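Local structure of putative cell invasion protein with MAC/Perforin domain (Bacteroides thetaiotaomicron VPI-5482, 3KK7) at residues A[376-381]-A[397-402]. The protein is of unknown function but belongs to the membrane-attack complex/perforin (MACPF) family and may take part in cell invasion. Numbering follows the deposited sequence.
Sequences YIEIIK and VPVLNT
Asn401 lies flat over the ring of Tyr376. Its CB sits 3.7 Å from the centroid of the Tyr376 ring, a CH-pi contact over the face, and its amide plane, only 18° from the ring plane, continues the stack toward the phenol end. There Tyr376 OH and Asn401 OD1 are 2.9 Å apart. The other end of the amide turns to Glu378: Asn401 ND2 donates to Glu378 OE2 at 2.8 Å, meeting the carboxylate from above its plane. Tyr376 and Glu378 both hold CG between the backbone N and the carbonyl carbon (chi1 59° and 58°), and from there the ring and the extended glutamate chain reach the asparagine. With an alanine in place of Tyr376, that face of Asn401 would probably be uncovered and Lys452 left without the ring it meets in a cation-pi contact. These side chains ride on an antiparallel beta hairpin, strands 376-386 and 392-401, in the D2 domain of this MACPF protein. Hydrogen-bonded pairs Tyr376-Asn401, Glu378-Val399 and Ile380-Val397 each close a two-bond ring; Asn401 N to Tyr376 O, at 2.8 Å, is nearly linear. On the face of Tyr376, Glu378 and Asn401, Ile380 CG1 comes to 4.1 Å from Val399 CG2. On the opposite face of the hairpin, Ile377 splits its branches: CG1 meets Leu400 CD1 at 3.9 Å, while CG2, anti to the backbone N, lies beside Pro398 CB at the same 3.9 Å. Helix 429-443 packs on this face, with Ile439 touching both Ile379 and Pro398. Lys407, on the next strand, makes a salt bridge to Glu378 OE2 and a hydrogen bond to Asn401 OD1, and Lys457 forms a salt bridge with Glu378 OE1, so the buried carboxylate is probably kept charged.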
loop_
_atom_site.group_PDB
_atom_site.type_symbol
_atom_site.label_atom_id
_atom_site.label_comp_id
_atom_site.label_asym_id
_atom_site.label_seq_id
_atom_site.Cartn_x
_atom_site.Cartn_y
_atom_site.Cartn_z
ATOM N N TYR A 376 25.257 3.795 -2.771
ATOM C CA TYR A 376 26.467 4.594 -2.683
ATOM C C TYR A 376 26.417 5.445 -1.433
ATOM O O TYR A 376 25.345 5.791 -0.970
ATOM C CB TYR A 376 26.602 5.521 -3.899
ATOM C CG TYR A 376 25.457 6.488 -4.096
ATOM C CD1 TYR A 376 25.462 7.740 -3.487
ATOM C CD2 TYR A 376 24.379 6.157 -4.917
ATOM C CE1 TYR A 376 24.407 8.646 -3.678
ATOM C CE2 TYR A 376 23.323 7.040 -5.112
ATOM C CZ TYR A 376 23.336 8.283 -4.487
ATOM O OH TYR A 376 22.290 9.150 -4.693
ATOM N N ILE A 377 27.582 5.783 -0.902
ATOM C CA ILE A 377 27.692 6.685 0.219
ATOM C C ILE A 377 28.054 8.048 -0.335
ATOM O O ILE A 377 28.980 8.151 -1.128
ATOM C CB ILE A 377 28.792 6.240 1.162
ATOM C CG1 ILE A 377 28.448 4.865 1.754
ATOM C CG2 ILE A 377 28.982 7.289 2.251
ATOM C CD1 ILE A 377 29.498 4.313 2.703
ATOM N N GLU A 378 27.314 9.082 0.055
ATOM C CA GLU A 378 27.657 10.452 -0.310
ATOM C C GLU A 378 28.034 11.199 0.981
ATOM O O GLU A 378 27.274 11.175 1.963
ATOM C CB GLU A 378 26.519 11.147 -1.073
ATOM C CG GLU A 378 25.168 11.227 -0.328
ATOM C CD GLU A 378 24.043 11.819 -1.168
ATOM O OE1 GLU A 378 24.354 12.666 -2.034
ATOM O OE2 GLU A 378 22.851 11.448 -0.957
ATOM N N ILE A 379 29.231 11.792 1.013
ATOM C CA ILE A 379 29.679 12.584 2.166
ATOM C C ILE A 379 29.286 14.026 1.859
ATOM O O ILE A 379 29.862 14.666 0.965
ATOM C CB ILE A 379 31.211 12.490 2.403
ATOM C CG1 ILE A 379 31.645 11.022 2.573
ATOM C CG2 ILE A 379 31.605 13.321 3.627
ATOM C CD1 ILE A 379 33.063 10.732 2.139
ATOM N N ILE A 380 28.291 14.528 2.576
ATOM C CA ILE A 380 27.755 15.838 2.286
ATOM C C ILE A 380 27.537 16.593 3.582
ATOM O O ILE A 380 28.045 16.198 4.616
ATOM C CB ILE A 380 26.456 15.722 1.451
ATOM C CG1 ILE A 380 25.394 14.896 2.195
ATOM C CG2 ILE A 380 26.766 15.095 0.094
ATOM C CD1 ILE A 380 23.966 15.126 1.713
ATOM N N LYS A 381 26.791 17.684 3.513
ATOM C CA LYS A 381 26.598 18.570 4.637
ATOM C C LYS A 381 25.198 18.411 5.213
ATOM O O LYS A 381 24.233 18.339 4.463
ATOM C CB LYS A 381 26.839 20.014 4.200
ATOM C CG LYS A 381 28.292 20.301 3.910
ATOM C CD LYS A 381 28.529 21.745 3.452
ATOM C CE LYS A 381 30.019 22.031 3.329
ATOM N NZ LYS A 381 30.348 23.057 2.311
ATOM N N VAL A 397 28.734 14.764 6.890
ATOM C CA VAL A 397 28.135 13.481 7.224
ATOM C C VAL A 397 28.163 12.479 6.035
ATOM O O VAL A 397 27.927 12.865 4.885
ATOM C CB VAL A 397 26.684 13.738 7.674
ATOM C CG1 VAL A 397 25.810 12.613 7.293
ATOM C CG2 VAL A 397 26.623 13.991 9.188
ATOM N N PRO A 398 28.466 11.194 6.311
ATOM C CA PRO A 398 28.269 10.178 5.292
ATOM C C PRO A 398 26.807 9.774 5.266
ATOM O O PRO A 398 26.220 9.577 6.327
ATOM C CB PRO A 398 29.133 9.020 5.782
ATOM C CG PRO A 398 29.198 9.180 7.240
ATOM C CD PRO A 398 29.010 10.619 7.555
ATOM N N VAL A 399 26.223 9.674 4.069
ATOM C CA VAL A 399 24.828 9.260 3.911
ATOM C C VAL A 399 24.770 8.056 2.977
ATOM O O VAL A 399 25.081 8.167 1.803
ATOM C CB VAL A 399 23.948 10.406 3.352
ATOM C CG1 VAL A 399 22.522 9.941 3.183
ATOM C CG2 VAL A 399 23.976 11.617 4.263
ATOM N N LEU A 400 24.371 6.896 3.498
ATOM C CA LEU A 400 24.197 5.711 2.654
ATOM C C LEU A 400 22.895 5.816 1.874
ATOM O O LEU A 400 21.820 5.895 2.470
ATOM C CB LEU A 400 24.167 4.459 3.509
ATOM C CG LEU A 400 23.936 3.146 2.755
ATOM C CD1 LEU A 400 25.118 2.816 1.805
ATOM C CD2 LEU A 400 23.665 2.043 3.782
ATOM N N ASN A 401 22.999 5.844 0.548
ATOM C CA ASN A 401 21.833 5.751 -0.328
ATOM C C ASN A 401 21.573 4.274 -0.600
ATOM O O ASN A 401 22.446 3.601 -1.160
ATOM C CB ASN A 401 22.018 6.524 -1.641
ATOM C CG ASN A 401 21.738 8.035 -1.489
ATOM O OD1 ASN A 401 20.881 8.591 -2.180
ATOM N ND2 ASN A 401 22.461 8.695 -0.571
ATOM N N THR A 402 20.393 3.779 -0.197
ATOM C CA THR A 402 20.060 2.363 -0.331
ATOM C C THR A 402 19.619 2.038 -1.749
ATOM O O THR A 402 19.472 2.925 -2.563
ATOM C CB THR A 402 18.947 1.945 0.666
ATOM O OG1 THR A 402 17.689 2.530 0.286
ATOM C CG2 THR A 402 19.313 2.372 2.083
#